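PDB 4LLS: geranyltranstransferase, which condenses isopentenyl diphosphate with geranyl diphosphate to make farnesyl diphosphate, and probably extends that to geranylgeranyl diphosphate, using divalent metal ions. Local coordinates for residues H95-M107 with V119-D133. Sequence-based numbering, arbitrary orientation.
Sequences HAYSLVHDDLPCM and VHKKWDDATAVLAGD. With CA (calcium ion), chain F; GST (geranyl S-thiolodiphosphate), chain D; IPE (3-methylbut-3-enyl trihydrogen diphosphate), chain C; GST (geranyl S-thiolodiphosphate), chain I.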
ATOM      1  N   HIS A  95       6.379  -5.091  -5.393  1.00  9.94           N
ATOM      2  CA  HIS A  95       6.410  -6.489  -5.780  1.00 10.32           C
ATOM      3  C   HIS A  95       6.489  -7.369  -4.549  1.00 10.08           C
ATOM      4  O   HIS A  95       5.772  -8.390  -4.443  1.00 10.19           O
ATOM      5  CB  HIS A  95       7.579  -6.646  -6.723  1.00 10.61           C
ATOM      6  CG  HIS A  95       7.902  -8.049  -7.083  1.00 13.46           C
ATOM      7  ND1 HIS A  95       7.046  -8.858  -7.787  1.00 12.36           N
ATOM      8  CD2 HIS A  95       9.067  -8.726  -6.975  1.00 11.64           C
ATOM      9  CE1 HIS A  95       7.646 -10.017  -8.028  1.00 12.20           C
ATOM     10  NE2 HIS A  95       8.878  -9.953  -7.560  1.00 11.58           N
ATOM     11  N   ALA A  96       7.404  -7.068  -3.644  1.00  9.36           N
ATOM     12  CA  ALA A  96       7.566  -7.901  -2.453  1.00 10.68           C
ATOM     13  C   ALA A  96       6.283  -7.967  -1.671  1.00 10.03           C
ATOM     14  O   ALA A  96       5.915  -9.053  -1.178  1.00 12.05           O
ATOM     15  CB  ALA A  96       8.676  -7.413  -1.563  1.00 10.95           C
ATOM     16  N   TYR A  97       5.595  -6.855  -1.515  1.00 11.13           N
ATOM     17  CA  TYR A  97       4.337  -6.846  -0.751  1.00 11.61           C
ATOM     18  C   TYR A  97       3.355  -7.799  -1.405  1.00 12.00           C
ATOM     19  O   TYR A  97       2.686  -8.616  -0.705  1.00 12.23           O
ATOM     20  CB  TYR A  97       3.750  -5.416  -0.649  1.00 11.21           C
ATOM     21  CG  TYR A  97       2.369  -5.232  -1.210  1.00 10.42           C
ATOM     22  CD1 TYR A  97       1.249  -5.772  -0.581  1.00 12.75           C
ATOM     23  CD2 TYR A  97       2.142  -4.415  -2.282  1.00 10.86           C
ATOM     24  CE1 TYR A  97       0.005  -5.627  -1.137  1.00 13.61           C
ATOM     25  CE2 TYR A  97       0.876  -4.132  -2.746  1.00 10.66           C
ATOM     26  CZ  TYR A  97      -0.204  -4.766  -2.186  1.00 12.40           C
ATOM     27  OH  TYR A  97      -1.468  -4.637  -2.723  1.00 13.16           O
ATOM     28  N   SER A  98       3.251  -7.753  -2.717  1.00 11.88           N
ATOM     29  CA  SER A  98       2.278  -8.580  -3.436  1.00 12.58           C
ATOM     30  C   SER A  98       2.546 -10.053  -3.204  1.00 14.05           C
ATOM     31  O   SER A  98       1.609 -10.838  -3.077  1.00 15.64           O
ATOM     32  CB  SER A  98       2.258  -8.238  -4.953  1.00 11.76           C
ATOM     33  OG  SER A  98       3.386  -8.808  -5.642  1.00 12.00           O
ATOM     34  N   LEU A  99       3.809 -10.425  -3.077  1.00 11.15           N
ATOM     35  CA  LEU A  99       4.170 -11.854  -2.899  1.00 12.91           C
ATOM     36  C   LEU A  99       3.873 -12.274  -1.455  1.00 12.98           C
ATOM     37  O   LEU A  99       3.433 -13.412  -1.221  1.00 14.87           O
ATOM     38  CB  LEU A  99       5.622 -12.128  -3.232  1.00 13.74           C
ATOM     39  CG  LEU A  99       6.063 -11.821  -4.673  1.00 15.27           C
ATOM     40  CD1 LEU A  99       7.535 -12.165  -4.854  1.00 19.79           C
ATOM     41  CD2 LEU A  99       5.182 -12.470  -5.716  1.00 19.80           C
ATOM     42  N   VAL A 100       4.086 -11.404  -0.496  1.00 11.73           N
ATOM     43  CA  VAL A 100       3.808 -11.735   0.905  1.00 13.03           C
ATOM     44  C   VAL A 100       2.327 -12.042   1.020  1.00 14.20           C
ATOM     45  O   VAL A 100       1.914 -13.026   1.670  1.00 15.33           O
ATOM     46  CB  VAL A 100       4.196 -10.609   1.852  1.00 14.61           C
ATOM     47  CG1 VAL A 100       3.728 -10.920   3.258  1.00 14.41           C
ATOM     48  CG2 VAL A 100       5.690 -10.411   1.836  1.00 14.08           C
ATOM     49  N   HIS A 101       1.497 -11.185   0.466  1.00 13.40           N
ATOM     50  CA  HIS A 101       0.049 -11.434   0.500  1.00 13.60           C
ATOM     51  C   HIS A 101      -0.377 -12.625  -0.337  1.00 14.79           C
ATOM     52  O   HIS A 101      -1.194 -13.423   0.137  1.00 16.00           O
ATOM     53  CB  HIS A 101      -0.749 -10.163   0.177  1.00 14.49           C
ATOM     54  CG  HIS A 101      -0.699  -9.151   1.276  1.00 13.89           C
ATOM     55  ND1 HIS A 101      -1.481  -8.012   1.287  1.00 13.41           N
ATOM     56  CD2 HIS A 101      -0.052  -9.164   2.457  1.00 14.08           C
ATOM     57  CE1 HIS A 101      -1.249  -7.334   2.383  1.00 12.98           C
ATOM     58  NE2 HIS A 101      -0.371  -8.002   3.110  1.00 13.29           N
ATOM     59  N   ASP A 102       0.162 -12.796  -1.539  1.00 16.37           N
ATOM     60  CA  ASP A 102      -0.174 -13.932  -2.392  1.00 15.45           C
ATOM     61  C   ASP A 102       0.117 -15.246  -1.680  1.00 15.58           C
ATOM     62  O   ASP A 102      -0.597 -16.230  -1.914  1.00 16.66           O
ATOM     63  CB  ASP A 102       0.591 -13.880  -3.717  1.00 17.30           C
ATOM     64  CG  ASP A 102       0.122 -14.955  -4.733  1.00 18.77           C
ATOM     65  OD1 ASP A 102      -1.056 -14.919  -5.141  1.00 22.19           O
ATOM     66  OD2 ASP A 102       0.993 -15.738  -5.161  1.00 21.61           O
ATOM     67  N   ASP A 103       1.191 -15.291  -0.912  1.00 14.77           N
ATOM     68  CA  ASP A 103       1.636 -16.556  -0.308  1.00 15.96           C
ATOM     69  C   ASP A 103       0.705 -16.971   0.836  1.00 16.70           C
ATOM     70  O   ASP A 103       0.813 -18.094   1.307  1.00 18.08           O
ATOM     71  CB  ASP A 103       3.087 -16.474   0.153  1.00 17.31           C
ATOM     72  CG  ASP A 103       4.113 -16.484  -1.021  1.00 16.03           C
ATOM     73  OD1 ASP A 103       5.239 -15.957  -0.839  1.00 17.37           O
ATOM     74  OD2 ASP A 103       3.784 -16.988  -2.092  1.00 19.68           O
ATOM     75  N   LEU A 104      -0.038 -16.025   1.399  1.00 15.71           N
ATOM     76  CA  LEU A 104      -0.899 -16.269   2.580  1.00 16.03           C
ATOM     77  C   LEU A 104      -1.730 -17.533   2.435  1.00 16.21           C
ATOM     78  O   LEU A 104      -2.264 -17.827   1.357  1.00 17.64           O
ATOM     79  CB  LEU A 104      -1.835 -15.071   2.855  1.00 17.81           C
ATOM     80  CG  LEU A 104      -1.174 -13.799   3.436  1.00 17.90           C
ATOM     81  CD1 LEU A 104      -2.147 -12.632   3.359  1.00 19.22           C
ATOM     82  CD2 LEU A 104      -0.700 -14.005   4.861  1.00 22.06           C
ATOM     83  N   PRO A 105      -2.074 -18.122   3.602  1.00 19.21           N
ATOM     84  CA  PRO A 105      -2.983 -19.276   3.559  1.00 19.02           C
ATOM     85  C   PRO A 105      -4.326 -19.057   2.849  1.00 19.92           C
ATOM     86  O   PRO A 105      -4.853 -19.970   2.227  1.00 22.73           O
ATOM     87  CB  PRO A 105      -3.179 -19.598   5.051  1.00 22.81           C
ATOM     88  CG  PRO A 105      -1.922 -19.168   5.697  1.00 23.51           C
ATOM     89  CD  PRO A 105      -1.541 -17.890   4.958  1.00 19.70           C
ATOM     90  N   CYS A 106      -4.910 -17.872   2.993  1.00 18.53           N
ATOM     91  CA  CYS A 106      -6.187 -17.580   2.388  1.00 20.70           C
ATOM     92  C   CYS A 106      -6.089 -17.328   0.886  1.00 18.61           C
ATOM     93  O   CYS A 106      -7.090 -17.121   0.208  1.00 20.58           O
ATOM     94  CB  CYS A 106      -6.843 -16.393   3.105  1.00 23.04           C
ATOM     95  SG  CYS A 106      -6.057 -14.783   2.856  1.00 25.91           S
ATOM     96  N   MET A 107      -4.849 -17.201   0.383  1.00 19.28           N
ATOM     97  CA  MET A 107      -4.619 -17.028  -1.033  1.00 20.54           C
ATOM     98  C   MET A 107      -3.943 -18.273  -1.600  1.00 22.03           C
ATOM     99  O   MET A 107      -4.570 -19.344  -1.665  1.00 23.59           O
ATOM    100  CB  MET A 107      -3.777 -15.751  -1.262  1.00 23.61           C
ATOM    101  CG  MET A 107      -4.416 -14.522  -0.637  1.00 33.00           C
ATOM    102  SD  MET A 107      -4.828 -13.239  -1.835  1.00 30.89           S
ATOM    103  CE  MET A 107      -5.600 -12.042  -0.744  1.00 42.27           C
ATOM    104  N   VAL A 119       6.823 -15.454   4.950  1.00 18.60           N
ATOM    105  CA  VAL A 119       6.695 -14.666   6.139  1.00 18.42           C
ATOM    106  C   VAL A 119       5.731 -15.298   7.147  1.00 16.32           C
ATOM    107  O   VAL A 119       5.995 -15.275   8.352  1.00 19.39           O
ATOM    108  CB  VAL A 119       6.285 -13.208   5.822  1.00 19.25           C
ATOM    109  CG1 VAL A 119       5.923 -12.453   7.078  1.00 22.94           C
ATOM    110  CG2 VAL A 119       7.447 -12.526   5.123  1.00 19.98           C
ATOM    111  N   HIS A 120       4.558 -15.732   6.685  1.00 16.62           N
ATOM    112  CA  HIS A 120       3.560 -16.251   7.615  1.00 16.05           C
ATOM    113  C   HIS A 120       4.022 -17.549   8.275  1.00 20.15           C
ATOM    114  O   HIS A 120       3.519 -17.907   9.314  1.00 22.03           O
ATOM    115  CB  HIS A 120       2.232 -16.456   6.963  1.00 15.50           C
ATOM    116  CG  HIS A 120       2.242 -17.380   5.804  1.00 19.45           C
ATOM    117  ND1 HIS A 120       1.873 -18.709   5.902  1.00 21.58           N
ATOM    118  CD2 HIS A 120       2.550 -17.172   4.507  1.00 19.05           C
ATOM    119  CE1 HIS A 120       1.971 -19.270   4.711  1.00 19.95           C
ATOM    120  NE2 HIS A 120       2.347 -18.350   3.844  1.00 24.09           N
ATOM    121  N   LYS A 121       4.923 -18.259   7.611  1.00 20.61           N
ATOM    122  CA  LYS A 121       5.496 -19.497   8.174  1.00 23.12           C
ATOM    123  C   LYS A 121       6.567 -19.203   9.211  1.00 23.04           C
ATOM    124  O   LYS A 121       6.586 -19.801  10.290  1.00 27.74           O
ATOM    125  CB  LYS A 121       6.064 -20.368   7.051  1.00 24.38           C
ATOM    126  CG  LYS A 121       5.034 -21.194   6.319  1.00 30.88           C
ATOM    127  CD  LYS A 121       4.526 -22.312   7.213  1.00 38.55           C
ATOM    128  CE  LYS A 121       3.200 -22.851   6.722  1.00 45.83           C
ATOM    129  NZ  LYS A 121       2.656 -23.882   7.648  1.00 50.09           N
ATOM    130  N   LYS A 122       7.457 -18.259   8.917  1.00 21.40           N
ATOM    131  CA  LYS A 122       8.520 -17.875   9.819  1.00 23.51           C
ATOM    132  C   LYS A 122       8.013 -17.085  11.028  1.00 25.81           C
ATOM    133  O   LYS A 122       8.571 -17.147  12.119  1.00 24.30           O
ATOM    134  CB  LYS A 122       9.593 -17.098   9.062  1.00 25.86           C
ATOM    135  CG  LYS A 122      10.826 -16.739   9.866  1.00 27.64           C
ATOM    136  CD  LYS A 122      11.972 -16.351   8.945  1.00 35.06           C
ATOM    137  CE  LYS A 122      13.129 -15.719   9.700  1.00 39.17           C
ATOM    138  NZ  LYS A 122      13.756 -16.680  10.637  1.00 47.53           N
ATOM    139  N   TRP A 123       6.975 -16.295  10.806  1.00 22.05           N
ATOM    140  CA  TRP A 123       6.332 -15.571  11.871  1.00 22.37           C
ATOM    141  C   TRP A 123       4.898 -16.104  12.032  1.00 23.06           C
ATOM    142  O   TRP A 123       4.711 -17.194  12.576  1.00 25.63           O
ATOM    143  CB  TRP A 123       6.413 -14.055  11.563  1.00 19.60           C
ATOM    144  CG  TRP A 123       7.776 -13.470  11.790  1.00 20.88           C
ATOM    145  CD1 TRP A 123       8.275 -13.014  12.953  1.00 22.29           C
ATOM    146  CD2 TRP A 123       8.824 -13.308  10.816  1.00 19.45           C
ATOM    147  NE1 TRP A 123       9.549 -12.544  12.781  1.00 24.54           N
ATOM    148  CE2 TRP A 123       9.917 -12.723  11.472  1.00 22.22           C
ATOM    149  CE3 TRP A 123       8.902 -13.495   9.435  1.00 18.66           C
ATOM    150  CZ2 TRP A 123      11.125 -12.435  10.823  1.00 23.16           C
ATOM    151  CZ3 TRP A 123      10.107 -13.219   8.792  1.00 20.13           C
ATOM    152  CH2 TRP A 123      11.199 -12.686   9.488  1.00 21.74           C
ATOM    153  N   ASP A 124       3.894 -15.394  11.517  1.00 18.61           N
ATOM    154  CA  ASP A 124       2.497 -15.787  11.578  1.00 19.33           C
ATOM    155  C   ASP A 124       1.702 -14.927  10.582  1.00 20.34           C
ATOM    156  O   ASP A 124       2.296 -14.060   9.908  1.00 19.64           O
ATOM    157  CB  ASP A 124       1.935 -15.650  13.015  1.00 22.43           C
ATOM    158  CG  ASP A 124       2.099 -14.256  13.597  1.00 26.32           C
ATOM    159  OD1 ASP A 124       2.183 -14.143  14.837  1.00 32.90           O
ATOM    160  OD2 ASP A 124       2.121 -13.242  12.858  1.00 22.58           O
ATOM    161  N   ASP A 125       0.418 -15.235  10.414  1.00 21.04           N
ATOM    162  CA  ASP A 125      -0.371 -14.616   9.365  1.00 20.17           C
ATOM    163  C   ASP A 125      -0.438 -13.104   9.624  1.00 19.00           C
ATOM    164  O   ASP A 125      -0.379 -12.327   8.674  1.00 17.53           O
ATOM    165  CB  ASP A 125      -1.790 -15.187   9.279  1.00 20.81           C
ATOM    166  CG  ASP A 125      -1.822 -16.610   8.781  1.00 25.41           C
ATOM    167  OD1 ASP A 125      -0.759 -17.174   8.464  1.00 24.54           O
ATOM    168  OD2 ASP A 125      -2.935 -17.216   8.779  1.00 35.48           O
ATOM    169  N   ALA A 126      -0.665 -12.674  10.855  1.00 17.05           N
ATOM    170  CA  ALA A 126      -0.850 -11.227  11.139  1.00 15.58           C
ATOM    171  C   ALA A 126       0.409 -10.465  10.743  1.00 17.27           C
ATOM    172  O   ALA A 126       0.345  -9.370  10.156  1.00 16.78           O
ATOM    173  CB  ALA A 126      -1.123 -10.993  12.615  1.00 20.34           C
ATOM    174  N   THR A 127       1.553 -11.019  11.092  1.00 15.93           N
ATOM    175  CA  THR A 127       2.816 -10.381  10.758  1.00 15.34           C
ATOM    176  C   THR A 127       2.957 -10.276   9.229  1.00 16.55           C
ATOM    177  O   THR A 127       3.430  -9.235   8.725  1.00 15.17           O
ATOM    178  CB  THR A 127       3.990 -11.166  11.379  1.00 18.94           C
ATOM    179  OG1 THR A 127       3.816 -11.203  12.797  1.00 19.52           O
ATOM    180  CG2 THR A 127       5.297 -10.525  11.072  1.00 18.06           C
ATOM    181  N   ALA A 128       2.511 -11.292   8.493  1.00 14.52           N
ATOM    182  CA  ALA A 128       2.589 -11.285   7.045  1.00 14.67           C
ATOM    183  C   ALA A 128       1.662 -10.229   6.475  1.00 14.66           C
ATOM    184  O   ALA A 128       2.052  -9.463   5.563  1.00 14.90           O
ATOM    185  CB  ALA A 128       2.305 -12.656   6.471  1.00 16.34           C
ATOM    186  N   VAL A 129       0.424 -10.157   6.969  1.00 14.82           N
ATOM    187  CA  VAL A 129      -0.498  -9.131   6.503  1.00 14.39           C
ATOM    188  C   VAL A 129       0.110  -7.748   6.717  1.00 14.04           C
ATOM    189  O   VAL A 129       0.151  -6.919   5.769  1.00 12.38           O
ATOM    190  CB  VAL A 129      -1.856  -9.227   7.203  1.00 15.26           C
ATOM    191  CG1 VAL A 129      -2.709  -7.988   6.884  1.00 16.79           C
ATOM    192  CG2 VAL A 129      -2.589 -10.519   6.818  1.00 16.14           C
ATOM    193  N   LEU A 130       0.652  -7.497   7.895  1.00 13.41           N
ATOM    194  CA  LEU A 130       1.122  -6.157   8.226  1.00 12.39           C
ATOM    195  C   LEU A 130       2.412  -5.835   7.514  1.00 12.97           C
ATOM    196  O   LEU A 130       2.619  -4.689   7.085  1.00 13.30           O
ATOM    197  CB  LEU A 130       1.254  -5.951   9.759  1.00 14.60           C
ATOM    198  CG  LEU A 130      -0.078  -5.962  10.534  1.00 18.16           C
ATOM    199  CD1 LEU A 130       0.269  -5.921  12.014  1.00 22.25           C
ATOM    200  CD2 LEU A 130      -0.966  -4.799  10.169  1.00 18.08           C
ATOM    201  N   ALA A 131       3.310  -6.814   7.369  1.00 13.65           N
ATOM    202  CA  ALA A 131       4.544  -6.556   6.656  1.00 11.89           C
ATOM    203  C   ALA A 131       4.227  -6.238   5.197  1.00 11.61           C
ATOM    204  O   ALA A 131       4.861  -5.330   4.646  1.00 12.48           O
ATOM    205  CB  ALA A 131       5.491  -7.765   6.732  1.00 14.31           C
ATOM    206  N   GLY A 132       3.312  -6.960   4.548  1.00 12.57           N
ATOM    207  CA  GLY A 132       2.924  -6.632   3.195  1.00 11.18           C
ATOM    208  C   GLY A 132       2.317  -5.237   3.132  1.00 12.08           C
ATOM    209  O   GLY A 132       2.645  -4.467   2.245  1.00 11.96           O
ATOM    210  N   ASP A 133       1.489  -4.866   4.114  1.00 11.43           N
ATOM    211  CA  ASP A 133       0.834  -3.569   4.151  1.00 10.40           C
ATOM    212  C   ASP A 133       1.926  -2.477   4.188  1.00  9.70           C
ATOM    213  O   ASP A 133       1.869  -1.493   3.424  1.00 11.37           O
ATOM    214  CB  ASP A 133      -0.093  -3.465   5.363  1.00 11.74           C
ATOM    215  CG  ASP A 133      -1.385  -4.199   5.194  1.00 13.17           C
ATOM    216  OD1 ASP A 133      -1.715  -4.582   4.061  1.00 13.43           O
ATOM    217  OD2 ASP A 133      -2.078  -4.364   6.232  1.00 14.95           O
TER
HETATM  218 CA    CA F 304       1.436 -17.753  -6.115  0.90 18.05          CA
HETATM  219  PA  GST D 302       4.351 -17.445  -8.036  1.00 17.82           P
HETATM  220  O1A GST D 302       5.752 -16.853  -7.903  1.00 18.42           O
HETATM  221  O2A GST D 302       4.263 -18.676  -8.929  1.00 21.18           O
HETATM  222  O3A GST D 302       3.663 -17.637  -6.689  1.00 17.80           O
HETATM  223  O1B GST D 302       3.523 -16.298  -8.765  1.00 18.15           O
HETATM  224  PB  GST D 302       2.069 -16.521  -9.358  1.00 18.95           P
HETATM  225  O2B GST D 302       2.053 -17.262 -10.622  1.00 17.75           O
HETATM  226  O3B GST D 302       1.137 -17.121  -8.251  1.00 19.79           O
HETATM  227  S1  GST D 302       1.545 -14.653  -9.787  1.00 22.91           S
HETATM  228  C1  GST D 302       1.699 -13.982  -8.167  1.00 25.68           C
HETATM  229  C2  GST D 302       0.778 -12.807  -7.932  1.00 31.48           C
HETATM  230  C3  GST D 302       1.185 -11.539  -8.096  1.00 23.49           C
HETATM  231  C10 GST D 302       2.540 -11.214  -8.625  1.00 28.68           C
HETATM  232  C4  GST D 302       0.253 -10.400  -7.857  1.00 24.61           C
HETATM  233  C5  GST D 302      -0.488 -10.650  -6.537  1.00 28.82           C
HETATM  234  C6  GST D 302      -1.432  -9.534  -6.229  1.00 29.17           C
HETATM  235  C7  GST D 302      -1.822  -9.207  -4.978  1.00 27.93           C
HETATM  236  C9  GST D 302      -1.415  -9.886  -3.689  1.00 21.06           C
HETATM  237  C8  GST D 302      -2.736  -8.023  -4.917  1.00 35.73           C
HETATM  238  C1  IPE C 301       7.273 -13.980  -9.110  1.00 17.45           C
HETATM  239  O1  IPE C 301       8.060 -12.943  -9.728  1.00 12.82           O
HETATM  240  C2  IPE C 301       5.810 -13.550  -9.124  1.00 17.97           C
HETATM  241  C3  IPE C 301       5.319 -13.328 -10.533  1.00 19.84           C
HETATM  242  C4  IPE C 301       4.819 -12.157 -10.922  1.00 20.26           C
HETATM  243  C5  IPE C 301       5.245 -14.486 -11.479  1.00 20.36           C
HETATM  244  PA  IPE C 301       9.624 -13.164  -9.948  1.00 12.63           P
HETATM  245  O1A IPE C 301       9.863 -14.490 -10.685  1.00 13.55           O
HETATM  246  O2A IPE C 301      10.123 -11.954 -10.598  1.00 12.59           O
HETATM  247  O3A IPE C 301      10.216 -13.262  -8.481  1.00 12.38           O
HETATM  248  PB  IPE C 301      11.562 -12.787  -7.712  1.00 12.01           P
HETATM  249  O1B IPE C 301      11.757 -13.798  -6.593  1.00 12.75           O
HETATM  250  O2B IPE C 301      12.691 -12.808  -8.703  1.00 13.16           O
HETATM  251  O3B IPE C 301      11.232 -11.380  -7.274  1.00 12.79           O
HETATM  252  PA  GST I 302     -11.530  -0.236  17.078  0.80 22.02           P
HETATM  253  O1A GST I 302     -11.745  -0.234  18.597  0.80 24.27           O
HETATM  254  O2A GST I 302     -11.451  -1.626  16.457  0.80 21.47           O
HETATM  255  O3A GST I 302     -12.382   0.727  16.304  0.80 20.32           O
HETATM  256  O1B GST I 302     -10.089   0.331  16.895  0.80 24.79           O
HETATM  257  PB  GST I 302      -8.938  -0.155  17.849  0.80 27.15           P
HETATM  258  O2B GST I 302      -8.803  -1.619  17.821  0.80 23.97           O
HETATM  259  O3B GST I 302      -9.118   0.451  19.343  0.80 28.77           O
HETATM  260  S1  GST I 302      -7.419   0.726  16.932  0.80 34.41           S
HETATM  261  C1  GST I 302      -7.896   0.186  15.320  0.80 36.77           C
HETATM  262  C2  GST I 302      -6.664  -0.001  14.482  0.80 38.62           C
HETATM  263  C3  GST I 302      -6.246   0.955  13.648  0.80 28.55           C
HETATM  264  C10 GST I 302      -6.983   2.255  13.542  0.80 29.00           C
HETATM  265  C4  GST I 302      -4.968   0.763  12.896  0.80 30.32           C
HETATM  266  C5  GST I 302      -4.874  -0.673  12.373  0.80 28.23           C
HETATM  267  C6  GST I 302      -3.570  -0.750  11.639  0.80 28.68           C
HETATM  268  C7  GST I 302      -3.284  -1.616  10.666  0.80 26.48           C
HETATM  269  C9  GST I 302      -1.908  -1.488  10.088  0.80 28.36           C
HETATM  270  C8  GST I 302      -4.241  -2.621  10.103  0.80 17.00           C
HETATM  271  O   HOH W   1       2.185 -18.333  -3.861  1.00 22.49           O
HETATM  272  O   HOH W   2       1.573 -20.019  -6.813  1.00 30.91           O
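His101 drives its ring into helix 125-133 as a knob among Ala128, Val129, Gly132 and Asp133. With CG anti to its carbonyl carbon (chi1 -71°), the imidazole reaches the neighbouring backbone edge-on, and NE2 donates to Val129 O (2.9 Å) in the ring plane and on a lone pair of that carbonyl, which also accepts from Asp133 N. Gly132 makes this possible, since a CB there would collide with NE2. The Asp133 carboxylate stands nearly perpendicular to the ring, its OD1 3.3 Å from His101 CE1; its OD2 bonds His101 ND1 of the second subunit, and His101 ND1 in turn bonds Asp133 OD2 of that subunit, a reciprocal pair across the dimer interface. A leucine in place of His101 would probably leave Asp133 of the second subunit without its imidazole partner and Val129 O without its cross-helix donor. Beside the ring, Val100 CG1 lies 3.9 Å from Ala128 CB, and Leu104 CD2 also packs on Ala128 CB, at 3.7 Å. Farther along, Pro105 CD sits over one face of the His120 ring, 3.8 Å from its centroid, a CH-pi contact; His120 NE2 bonds Asp103 O only weakly. Segments 95-102 and 125-133 run nearly antiparallel (159°), their axes approaching to 8.3 Å. Asp102, on the aspartate-rich motif of prenyl synthases, binds calcium with Asp108. Helix 50-59 packs on Val100 and Val119, helix 171-184 on Tyr97 and Ser98, and the two-stranded hairpin 112-117 links the segments.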